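PDB 3EOZ: putative Phosphoglycerate mutase from Plasmodium falciparum, which probably acts as a serine/threonine phosphatase of the histidine phosphatase superfamily and may also have phosphoglycerate mutase activity. Local coordinates for residues I24-H29 / T137-P142; Y161-A166 / G183-V188; K129-A134 / G156-Y161. All blocks are in the same frame, centred on the assembly; numbering follows the deposited sequence.

Contact 1 of 3, residues I24-H29 / T137-P142; sequences IILVRH and TYFYKP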
loop_
_atom_site.group_PDB
_atom_site.type_symbol
_atom_site.label_atom_id
_atom_site.label_comp_id
_atom_site.label_asym_id
_atom_site.label_seq_id
_atom_site.Cartn_x
_atom_site.Cartn_y
_atom_site.Cartn_z
ATOM N N ILE B 24 -14.707 -10.198 -12.738
ATOM C CA ILE B 24 -13.501 -10.955 -12.978
ATOM C C ILE B 24 -13.083 -11.522 -11.652
ATOM O O ILE B 24 -13.168 -10.839 -10.632
ATOM C CB ILE B 24 -12.380 -10.071 -13.539
ATOM C CG1 ILE B 24 -12.848 -9.373 -14.840
ATOM C CG2 ILE B 24 -11.119 -10.915 -13.782
ATOM C CD1 ILE B 24 -12.363 -7.971 -15.021
ATOM N N ILE B 25 -12.659 -12.780 -11.656
ATOM C CA ILE B 25 -12.214 -13.431 -10.446
ATOM C C ILE B 25 -10.851 -14.046 -10.648
ATOM O O ILE B 25 -10.673 -14.923 -11.475
ATOM C CB ILE B 25 -13.204 -14.497 -9.985
ATOM C CG1 ILE B 25 -14.554 -13.843 -9.673
ATOM C CG2 ILE B 25 -12.685 -15.202 -8.749
ATOM C CD1 ILE B 25 -15.605 -14.813 -9.171
ATOM N N LEU B 26 -9.892 -13.578 -9.863
ATOM C CA LEU B 26 -8.525 -14.064 -9.935
ATOM C C LEU B 26 -8.265 -14.910 -8.701
ATOM O O LEU B 26 -8.649 -14.533 -7.614
ATOM C CB LEU B 26 -7.543 -12.888 -9.995
ATOM C CG LEU B 26 -7.763 -11.851 -11.103
ATOM C CD1 LEU B 26 -6.575 -10.829 -11.189
ATOM C CD2 LEU B 26 -8.024 -12.548 -12.468
ATOM N N VAL B 27 -7.640 -16.067 -8.888
ATOM C CA VAL B 27 -7.383 -17.000 -7.804
ATOM C C VAL B 27 -5.923 -17.367 -7.836
ATOM O O VAL B 27 -5.456 -17.853 -8.851
ATOM C CB VAL B 27 -8.256 -18.271 -7.940
ATOM C CG1 VAL B 27 -8.081 -19.186 -6.720
ATOM C CG2 VAL B 27 -9.740 -17.879 -8.136
ATOM N N ARG B 28 -5.200 -17.107 -6.744
ATOM C CA ARG B 28 -3.768 -17.416 -6.609
ATOM C C ARG B 28 -3.548 -18.915 -6.331
ATOM O O ARG B 28 -4.438 -19.587 -5.808
ATOM C CB ARG B 28 -3.164 -16.542 -5.481
ATOM C CG ARG B 28 -1.772 -16.960 -4.971
ATOM C CD ARG B 28 -0.933 -15.799 -4.412
ATOM N NE ARG B 28 -1.478 -15.206 -3.194
ATOM C CZ ARG B 28 -1.195 -15.613 -1.962
ATOM N NH1 ARG B 28 -0.371 -16.633 -1.767
ATOM N NH2 ARG B 28 -1.743 -14.999 -0.925
ATOM N N HIS B 29 -2.368 -19.430 -6.678
ATOM C CA HIS B 29 -1.942 -20.770 -6.266
ATOM C C HIS B 29 -1.967 -20.918 -4.733
ATOM O O HIS B 29 -1.543 -20.017 -3.988
ATOM C CB HIS B 29 -0.521 -21.064 -6.749
ATOM C CG HIS B 29 -0.358 -21.000 -8.233
ATOM N ND1 HIS B 29 -1.432 -20.995 -9.096
ATOM C CD2 HIS B 29 0.753 -20.965 -9.011
ATOM C CE1 HIS B 29 -0.991 -20.924 -10.343
ATOM N NE2 HIS B 29 0.332 -20.907 -10.317
ATOM N N THR B 137 -7.939 -10.929 -22.759
ATOM C CA THR B 137 -8.850 -12.038 -22.741
ATOM C C THR B 137 -9.719 -11.944 -21.494
ATOM O O THR B 137 -10.938 -11.954 -21.592
ATOM C CB THR B 137 -8.131 -13.372 -22.730
ATOM O OG1 THR B 137 -7.380 -13.517 -23.935
ATOM C CG2 THR B 137 -9.153 -14.547 -22.552
ATOM N N TYR B 138 -9.091 -11.801 -20.335
ATOM C CA TYR B 138 -9.803 -11.945 -19.084
ATOM C C TYR B 138 -10.377 -10.633 -18.590
ATOM O O TYR B 138 -11.352 -10.637 -17.838
ATOM C CB TYR B 138 -8.904 -12.634 -18.053
ATOM C CG TYR B 138 -8.433 -13.992 -18.547
ATOM C CD1 TYR B 138 -9.322 -15.067 -18.635
ATOM C CD2 TYR B 138 -7.126 -14.191 -18.956
ATOM C CE1 TYR B 138 -8.908 -16.320 -19.105
ATOM C CE2 TYR B 138 -6.699 -15.425 -19.427
ATOM C CZ TYR B 138 -7.600 -16.500 -19.496
ATOM O OH TYR B 138 -7.181 -17.732 -19.962
ATOM N N PHE B 139 -9.827 -9.504 -19.043
ATOM C CA PHE B 139 -10.369 -8.204 -18.608
ATOM C C PHE B 139 -11.224 -7.459 -19.638
ATOM O O PHE B 139 -12.113 -6.727 -19.249
ATOM C CB PHE B 139 -9.274 -7.296 -18.056
ATOM C CG PHE B 139 -8.781 -7.709 -16.715
ATOM C CD1 PHE B 139 -9.188 -7.031 -15.569
ATOM C CD2 PHE B 139 -7.935 -8.789 -16.581
ATOM C CE1 PHE B 139 -8.744 -7.432 -14.300
ATOM C CE2 PHE B 139 -7.480 -9.186 -15.331
ATOM C CZ PHE B 139 -7.880 -8.504 -14.186
ATOM N N TYR B 140 -10.980 -7.635 -20.932
ATOM C CA TYR B 140 -11.799 -6.955 -21.936
ATOM C C TYR B 140 -12.873 -7.837 -22.572
ATOM O O TYR B 140 -13.960 -7.379 -22.850
ATOM C CB TYR B 140 -10.933 -6.393 -23.065
ATOM C CG TYR B 140 -9.949 -5.298 -22.695
ATOM C CD1 TYR B 140 -9.998 -4.635 -21.462
ATOM C CD2 TYR B 140 -8.984 -4.907 -23.612
ATOM C CE1 TYR B 140 -9.085 -3.631 -21.153
ATOM C CE2 TYR B 140 -8.076 -3.905 -23.324
ATOM C CZ TYR B 140 -8.129 -3.268 -22.095
ATOM O OH TYR B 140 -7.209 -2.285 -21.833
ATOM N N LYS B 141 -12.551 -9.093 -22.836
ATOM C CA LYS B 141 -13.429 -9.959 -23.624
ATOM C C LYS B 141 -14.850 -9.878 -23.050
ATOM O O LYS B 141 -15.042 -10.152 -21.862
ATOM C CB LYS B 141 -12.905 -11.400 -23.619
ATOM C CG LYS B 141 -13.364 -12.267 -24.798
ATOM C CD LYS B 141 -12.229 -13.197 -25.308
ATOM C CE LYS B 141 -12.463 -14.671 -24.959
ATOM N NZ LYS B 141 -11.383 -15.568 -25.493
ATOM N N PRO B 142 -15.831 -9.456 -23.883
ATOM C CA PRO B 142 -17.218 -9.183 -23.494
ATOM C C PRO B 142 -17.829 -10.214 -22.567
ATOM O O PRO B 142 -17.621 -11.421 -22.765
ATOM C CB PRO B 142 -17.959 -9.194 -24.831
ATOM C CG PRO B 142 -16.968 -8.658 -25.799
ATOM C CD PRO B 142 -15.599 -9.105 -25.301
#
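I24 on strand 22-28 lies against the ring of F139, at the C-terminal end of helix 114-139, and touches it with both of its branches. The longer branch brings CD1 of I24 to 3.4 Å from CD1 of F139, at the end of the ring nearer the F139 backbone. The shorter branch takes the far end: CG2 of I24 stands 4.3 Å from the centroid of the F139 ring and 19° off its normal, a CH-pi contact over the face but displaced toward the rim. With chi1 of I24 at -57°, CG1 sits beside the backbone N and CG2 beside the carbonyl carbon, which spreads the two branches along the ring. The side chains of I24 and F139 cross at about a right angle. L26, two residues further along the strand and thus on the same side of it, approaches differently: its CD1 lies 4.0 Å from CZ of F139, at the ring edge and near the ring plane. On the same side of the ring as I24, the backbone takes part too: CG1 of I24 rests 3.6 Å from the carbonyl O of Y138. No hydrogen bond joins the two segments, and all four touching residues are buried. F162 of helix 156-166 meets the F139 ring edge-to-face, while Y135 stacks on it; the hydroxyl of Y138 is bonded to D99. The arrangement is helix-on-sheet packing in the alpha/beta core of a histidine phosphatase domain, where a long helix ends against a central strand.

Contact 2 of 3, residues Y161-A166 / G183-V188; sequences YFLCRA and GITWLV. With PO4 (phosphate ion), chain D.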
loop_
_atom_site.group_PDB
_atom_site.type_symbol
_atom_site.label_atom_id
_atom_site.label_comp_id
_atom_site.label_asym_id
_atom_site.label_seq_id
_atom_site.Cartn_x
_atom_site.Cartn_y
_atom_site.Cartn_z
ATOM N N TYR B 161 0.646 -8.195 -12.377
ATOM C CA TYR B 161 0.533 -7.479 -13.652
ATOM C C TYR B 161 -0.928 -7.070 -13.880
ATOM O O TYR B 161 -1.214 -5.904 -14.073
ATOM C CB TYR B 161 1.050 -8.336 -14.816
ATOM C CG TYR B 161 0.872 -7.712 -16.193
ATOM C CD1 TYR B 161 -0.333 -7.799 -16.866
ATOM C CD2 TYR B 161 1.937 -7.066 -16.843
ATOM C CE1 TYR B 161 -0.502 -7.233 -18.125
ATOM C CE2 TYR B 161 1.778 -6.493 -18.100
ATOM C CZ TYR B 161 0.555 -6.584 -18.737
ATOM O OH TYR B 161 0.379 -6.022 -19.984
ATOM N N PHE B 162 -1.852 -8.023 -13.819
ATOM C CA PHE B 162 -3.273 -7.719 -14.005
ATOM C C PHE B 162 -3.758 -6.575 -13.135
ATOM O O PHE B 162 -4.407 -5.657 -13.615
ATOM C CB PHE B 162 -4.156 -8.956 -13.721
ATOM C CG PHE B 162 -4.062 -10.057 -14.768
ATOM C CD1 PHE B 162 -3.442 -9.851 -16.009
ATOM C CD2 PHE B 162 -4.605 -11.304 -14.507
ATOM C CE1 PHE B 162 -3.378 -10.866 -16.952
ATOM C CE2 PHE B 162 -4.546 -12.328 -15.456
ATOM C CZ PHE B 162 -3.932 -12.105 -16.675
ATOM N N LEU B 163 -3.457 -6.637 -11.849
ATOM C CA LEU B 163 -4.048 -5.690 -10.902
ATOM C C LEU B 163 -3.340 -4.350 -10.938
ATOM O O LEU B 163 -3.990 -3.307 -10.846
ATOM C CB LEU B 163 -4.068 -6.266 -9.488
ATOM C CG LEU B 163 -5.046 -7.430 -9.284
ATOM C CD1 LEU B 163 -4.969 -7.950 -7.852
ATOM C CD2 LEU B 163 -6.452 -7.008 -9.588
ATOM N N CYS B 164 -2.018 -4.358 -11.082
ATOM C CA CYS B 164 -1.305 -3.082 -11.265
ATOM C C CYS B 164 -1.899 -2.335 -12.455
ATOM O O CYS B 164 -2.148 -1.117 -12.401
ATOM C CB CYS B 164 0.212 -3.281 -11.466
ATOM S SG CYS B 164 1.100 -3.673 -9.944
ATOM N N ARG B 165 -2.147 -3.088 -13.519
ATOM C CA ARG B 165 -2.670 -2.521 -14.748
ATOM C C ARG B 165 -4.166 -2.150 -14.616
ATOM O O ARG B 165 -4.545 -1.010 -14.875
ATOM C CB ARG B 165 -2.409 -3.487 -15.892
ATOM C CG ARG B 165 -2.916 -2.990 -17.191
ATOM C CD ARG B 165 -2.405 -3.808 -18.372
ATOM N NE ARG B 165 -3.042 -3.307 -19.595
ATOM C CZ ARG B 165 -2.852 -3.808 -20.806
ATOM N NH1 ARG B 165 -2.038 -4.840 -20.985
ATOM N NH2 ARG B 165 -3.504 -3.289 -21.833
ATOM N N ALA B 166 -5.002 -3.073 -14.154
ATOM C CA ALA B 166 -6.450 -2.800 -14.072
ATOM C C ALA B 166 -6.785 -1.689 -13.084
ATOM O O ALA B 166 -7.698 -0.887 -13.313
ATOM C CB ALA B 166 -7.246 -4.101 -13.711
ATOM N N GLY B 183 -6.025 -14.577 -1.621
ATOM C CA GLY B 183 -6.111 -15.704 -2.544
ATOM C C GLY B 183 -7.245 -15.582 -3.542
ATOM O O GLY B 183 -7.210 -16.221 -4.594
ATOM N N ILE B 184 -8.264 -14.784 -3.218
ATOM C CA ILE B 184 -9.355 -14.501 -4.153
ATOM C C ILE B 184 -9.469 -12.984 -4.303
ATOM O O ILE B 184 -9.533 -12.247 -3.320
ATOM C CB ILE B 184 -10.738 -15.092 -3.682
ATOM C CG1 ILE B 184 -10.643 -16.594 -3.368
ATOM C CG2 ILE B 184 -11.828 -14.837 -4.709
ATOM C CD1 ILE B 184 -11.856 -17.137 -2.564
ATOM N N THR B 185 -9.514 -12.525 -5.530
ATOM C CA THR B 185 -9.713 -11.138 -5.830
ATOM C C THR B 185 -10.794 -11.065 -6.858
ATOM O O THR B 185 -10.657 -11.589 -7.906
ATOM C CB THR B 185 -8.476 -10.533 -6.398
ATOM O OG1 THR B 185 -7.416 -10.742 -5.498
ATOM C CG2 THR B 185 -8.634 -9.103 -6.542
ATOM N N TRP B 186 -11.871 -10.389 -6.546
ATOM C CA TRP B 186 -13.037 -10.386 -7.381
ATOM C C TRP B 186 -13.413 -8.969 -7.755
ATOM O O TRP B 186 -13.800 -8.216 -6.931
ATOM C CB TRP B 186 -14.142 -11.068 -6.595
ATOM C CG TRP B 186 -15.455 -11.115 -7.197
ATOM C CD1 TRP B 186 -15.869 -10.458 -8.272
ATOM C CD2 TRP B 186 -16.572 -11.848 -6.728
ATOM N NE1 TRP B 186 -17.164 -10.726 -8.524
ATOM C CE2 TRP B 186 -17.622 -11.590 -7.584
ATOM C CE3 TRP B 186 -16.778 -12.713 -5.666
ATOM C CZ2 TRP B 186 -18.857 -12.157 -7.427
ATOM C CZ3 TRP B 186 -18.000 -13.271 -5.512
ATOM C CH2 TRP B 186 -19.029 -12.993 -6.384
ATOM N N LEU B 187 -13.305 -8.611 -9.015
ATOM C CA LEU B 187 -13.640 -7.269 -9.415
ATOM C C LEU B 187 -14.973 -7.133 -10.082
ATOM O O LEU B 187 -15.406 -8.021 -10.725
ATOM C CB LEU B 187 -12.606 -6.748 -10.367
ATOM C CG LEU B 187 -11.212 -6.713 -9.823
ATOM C CD1 LEU B 187 -10.722 -8.103 -9.763
ATOM C CD2 LEU B 187 -10.354 -5.880 -10.694
ATOM N N VAL B 188 -15.597 -5.978 -9.942
ATOM C CA VAL B 188 -16.722 -5.578 -10.753
ATOM C C VAL B 188 -16.537 -4.167 -11.260
ATOM O O VAL B 188 -16.313 -3.303 -10.474
ATOM C CB VAL B 188 -17.989 -5.560 -9.952
ATOM C CG1 VAL B 188 -19.108 -5.365 -10.834
ATOM C CG2 VAL B 188 -18.155 -6.794 -9.177
HETATM P P PO4 D . -5.828 -0.612 -19.435
HETATM O O1 PO4 D . -5.883 0.891 -19.251
HETATM O O2 PO4 D . -6.909 -1.267 -18.591
HETATM O O3 PO4 D . -6.072 -0.920 -20.889
HETATM O O4 PO4 D . -4.432 -1.084 -19.093
#
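Helix 156-166 packs on the central mixed sheet of the histidine phosphatase domain, and this contact is its meeting with antiparallel strand 182-189. L163 does the work from the helix, sending its two methyls to two different strand residues. CD1 of L163 and CG2 of T185 meet tip to tip at 4.1 Å, and CD2 of L163 lies 4.2 Å from CD2 of L187. T185 and L187, two apart on the strand, both present their side chains to the helix. With chi1 of T185 at -56°, OG1 lies beside the backbone N and the CG2 methyl is anti to N, pointing at the helix, while OG1 is bonded to the hydroxyl of Y180.

The extended chain of R165 carries NE to 2.7 Å from O4 of a phosphate ion, probably from the crystallisation liquor, in a nearly straight bond (166°) at the guanidinium edge; Y135 OH binds the same ion. NH1 of R165 donates to Y161 OH at 2.9 Å in a bent bond, the hydroxyl tilted from the guanidinium plane.

Strands 22-28 and 196-203 flank the strand, with a classic beta bulge at G183 and I184 opposite F200. Helix 114-139 lies beside helix 156-166, and helix 49-64 covers I184 on the reverse face.

Contact 3 of 3, residues K129-A134 / G156-Y161; sequences KRINKA and GNVIRY. With PO4 (phosphate ion), chain E.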
loop_
_atom_site.group_PDB
_atom_site.type_symbol
_atom_site.label_atom_id
_atom_site.label_comp_id
_atom_site.label_asym_id
_atom_site.label_seq_id
_atom_site.Cartn_x
_atom_site.Cartn_y
_atom_site.Cartn_z
ATOM N N LYS B 129 3.737 -9.714 -25.227
ATOM C CA LYS B 129 2.567 -9.958 -26.069
ATOM C C LYS B 129 1.631 -11.012 -25.443
ATOM O O LYS B 129 0.416 -10.910 -25.557
ATOM C CB LYS B 129 2.963 -10.362 -27.484
ATOM N N ARG B 130 2.213 -11.985 -24.754
ATOM C CA ARG B 130 1.452 -13.067 -24.153
ATOM C C ARG B 130 0.629 -12.618 -22.962
ATOM O O ARG B 130 -0.566 -12.883 -22.905
ATOM C CB ARG B 130 2.378 -14.200 -23.709
ATOM C CG ARG B 130 2.862 -15.089 -24.832
ATOM C CD ARG B 130 3.756 -16.183 -24.280
ATOM N NE ARG B 130 5.040 -16.223 -24.986
ATOM C CZ ARG B 130 5.255 -16.804 -26.174
ATOM N NH1 ARG B 130 6.469 -16.756 -26.722
ATOM N NH2 ARG B 130 4.277 -17.431 -26.830
ATOM N N ILE B 131 1.282 -11.958 -22.007
ATOM C CA ILE B 131 0.597 -11.458 -20.824
ATOM C C ILE B 131 -0.445 -10.370 -21.193
ATOM O O ILE B 131 -1.566 -10.329 -20.612
ATOM C CB ILE B 131 1.606 -10.987 -19.739
ATOM C CG1 ILE B 131 0.914 -10.847 -18.378
ATOM C CG2 ILE B 131 2.283 -9.685 -20.125
ATOM C CD1 ILE B 131 0.374 -12.159 -17.826
ATOM N N ASN B 132 -0.100 -9.532 -22.172
ATOM C CA ASN B 132 -1.044 -8.557 -22.696
ATOM C C ASN B 132 -2.281 -9.204 -23.316
ATOM O O ASN B 132 -3.391 -8.714 -23.144
ATOM C CB ASN B 132 -0.417 -7.656 -23.752
ATOM C CG ASN B 132 -1.358 -6.546 -24.182
ATOM O OD1 ASN B 132 -1.494 -5.538 -23.487
ATOM N ND2 ASN B 132 -2.029 -6.730 -25.317
ATOM N N LYS B 133 -2.056 -10.286 -24.055
ATOM C CA LYS B 133 -3.107 -11.069 -24.652
ATOM C C LYS B 133 -4.018 -11.682 -23.575
ATOM O O LYS B 133 -5.224 -11.653 -23.721
ATOM C CB LYS B 133 -2.504 -12.154 -25.554
ATOM C CG LYS B 133 -3.539 -13.034 -26.289
ATOM C CD LYS B 133 -4.581 -12.206 -27.033
ATOM C CE LYS B 133 -5.500 -13.061 -27.917
ATOM N NZ LYS B 133 -6.506 -13.822 -27.137
ATOM N N ALA B 134 -3.437 -12.220 -22.509
ATOM C CA ALA B 134 -4.227 -12.755 -21.409
ATOM C C ALA B 134 -5.023 -11.654 -20.712
ATOM O O ALA B 134 -6.194 -11.850 -20.353
ATOM C CB ALA B 134 -3.339 -13.466 -20.396
ATOM N N GLY B 156 1.396 -15.427 -8.967
ATOM C CA GLY B 156 1.468 -14.122 -8.316
ATOM C C GLY B 156 1.973 -13.020 -9.222
ATOM O O GLY B 156 1.473 -11.897 -9.142
ATOM N N ASN B 157 2.948 -13.321 -10.081
ATOM C CA ASN B 157 3.461 -12.327 -11.015
ATOM C C ASN B 157 2.394 -11.953 -12.041
ATOM O O ASN B 157 2.397 -10.845 -12.579
ATOM C CB ASN B 157 4.726 -12.841 -11.725
ATOM C CG ASN B 157 5.922 -12.999 -10.775
ATOM O OD1 ASN B 157 5.931 -12.469 -9.668
ATOM N ND2 ASN B 157 6.932 -13.732 -11.221
ATOM N N VAL B 158 1.488 -12.890 -12.322
ATOM C CA VAL B 158 0.416 -12.628 -13.260
ATOM C C VAL B 158 -0.662 -11.768 -12.590
ATOM O O VAL B 158 -1.017 -10.715 -13.132
ATOM C CB VAL B 158 -0.165 -13.938 -13.840
ATOM C CG1 VAL B 158 -1.598 -13.717 -14.461
ATOM C CG2 VAL B 158 0.831 -14.516 -14.844
ATOM N N ILE B 159 -1.137 -12.191 -11.412
ATOM C CA ILE B 159 -2.051 -11.377 -10.605
ATOM C C ILE B 159 -1.547 -9.932 -10.405
ATOM O O ILE B 159 -2.335 -8.966 -10.415
ATOM C CB ILE B 159 -2.319 -11.977 -9.197
ATOM C CG1 ILE B 159 -3.046 -13.306 -9.325
ATOM C CG2 ILE B 159 -3.180 -11.032 -8.389
ATOM C CD1 ILE B 159 -3.789 -13.802 -8.064
ATOM N N ARG B 160 -0.243 -9.804 -10.210
ATOM C CA ARG B 160 0.384 -8.513 -9.999
ATOM C C ARG B 160 0.268 -7.649 -11.227
ATOM O O ARG B 160 -0.152 -6.496 -11.129
ATOM C CB ARG B 160 1.858 -8.686 -9.635
ATOM C CG ARG B 160 2.512 -7.395 -9.203
ATOM C CD ARG B 160 3.816 -7.623 -8.491
ATOM N NE ARG B 160 4.810 -8.205 -9.387
ATOM C CZ ARG B 160 5.542 -9.283 -9.118
ATOM N NH1 ARG B 160 5.413 -9.934 -7.956
ATOM N NH2 ARG B 160 6.421 -9.712 -10.021
ATOM N N TYR B 161 0.646 -8.195 -12.377
ATOM C CA TYR B 161 0.533 -7.479 -13.652
ATOM C C TYR B 161 -0.928 -7.070 -13.880
ATOM O O TYR B 161 -1.214 -5.904 -14.073
ATOM C CB TYR B 161 1.050 -8.336 -14.816
ATOM C CG TYR B 161 0.872 -7.712 -16.193
ATOM C CD1 TYR B 161 -0.333 -7.799 -16.866
ATOM C CD2 TYR B 161 1.937 -7.066 -16.843
ATOM C CE1 TYR B 161 -0.502 -7.233 -18.125
ATOM C CE2 TYR B 161 1.778 -6.493 -18.100
ATOM C CZ TYR B 161 0.555 -6.584 -18.737
ATOM O OH TYR B 161 0.379 -6.022 -19.984
HETATM P P PO4 E . 2.767 -18.595 -7.170
HETATM O O1 PO4 E . 1.466 -17.840 -7.350
HETATM O O2 PO4 E . 3.635 -17.809 -6.216
HETATM O O3 PO4 E . 2.496 -19.988 -6.637
HETATM O O4 PO4 E . 3.500 -18.769 -8.462
#
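The helical segments 129-134 and 156-161, of helices 114-139 and 156-166, cross at -65°, with segment axes 11.1 Å apart at closest approach, and I131 and V158 have the nearest CA atoms, at 7.7 Å. I131 fills the gap between them. Its CG1 lies over one face of the Y161 ring, 3.8 Å from the centroid and 18° off the normal, a CH-pi contact. CG2 of I131 covers the hydroxyl end of the same ring, 3.8 Å from CZ of Y161. CD1 of I131 rises away from the ring plane and reaches CG2 of V158 at 3.8 Å. Chi1 of I131 (-164°) sets the two branches over the ring, with CG1 anti to the backbone N and CG2 between N and the carbonyl carbon. The side chains of I131 and its two partners point in opposing directions and lie alongside one another, not end to end. N132 brushes the rim of the patch, its CA 4.0 Å from OH of Y161, with the amide plane close to perpendicular to the ring.

At the start of helix 156-161, the backbone N of G156 donates to O1 of a second phosphate ion at 2.9 Å; the helix dipole would probably help hold the anion. Further round this helix, R160 NH2 makes a weak hydrogen bond to N157 OD1.

No hydrogen bond links the two segments, so their contact rests on apolar and CH-pi packing. R165 of helix 156-166 bonds N132 OD1 through NH1 and so ties the two helices together beside the apolar patch.

How the contacts relate
The contacts cluster near the centre of the chain. From centre to centre, contact 1 lies about 8 Å from contact 2 and about 10 Å from contact 3, and the latter two are about 11 Å apart. Contacts 1 and 2 reach the same sheet through neighbouring strands 22-28 and 182-189; helix 114-139 serves contacts 1 and 3, helix 156-166 contacts 2 and 3. Along the chain, contact 3 closes before contact 2 opens, as does contact 1, whereas contacts 1 and 3 interleave. F162 packs against F139, I131 and A134, joining all three into one layer of two helices on the sheet. Contacts 2 and 3 also touch the second subunit, extending this layer toward the subunit interface.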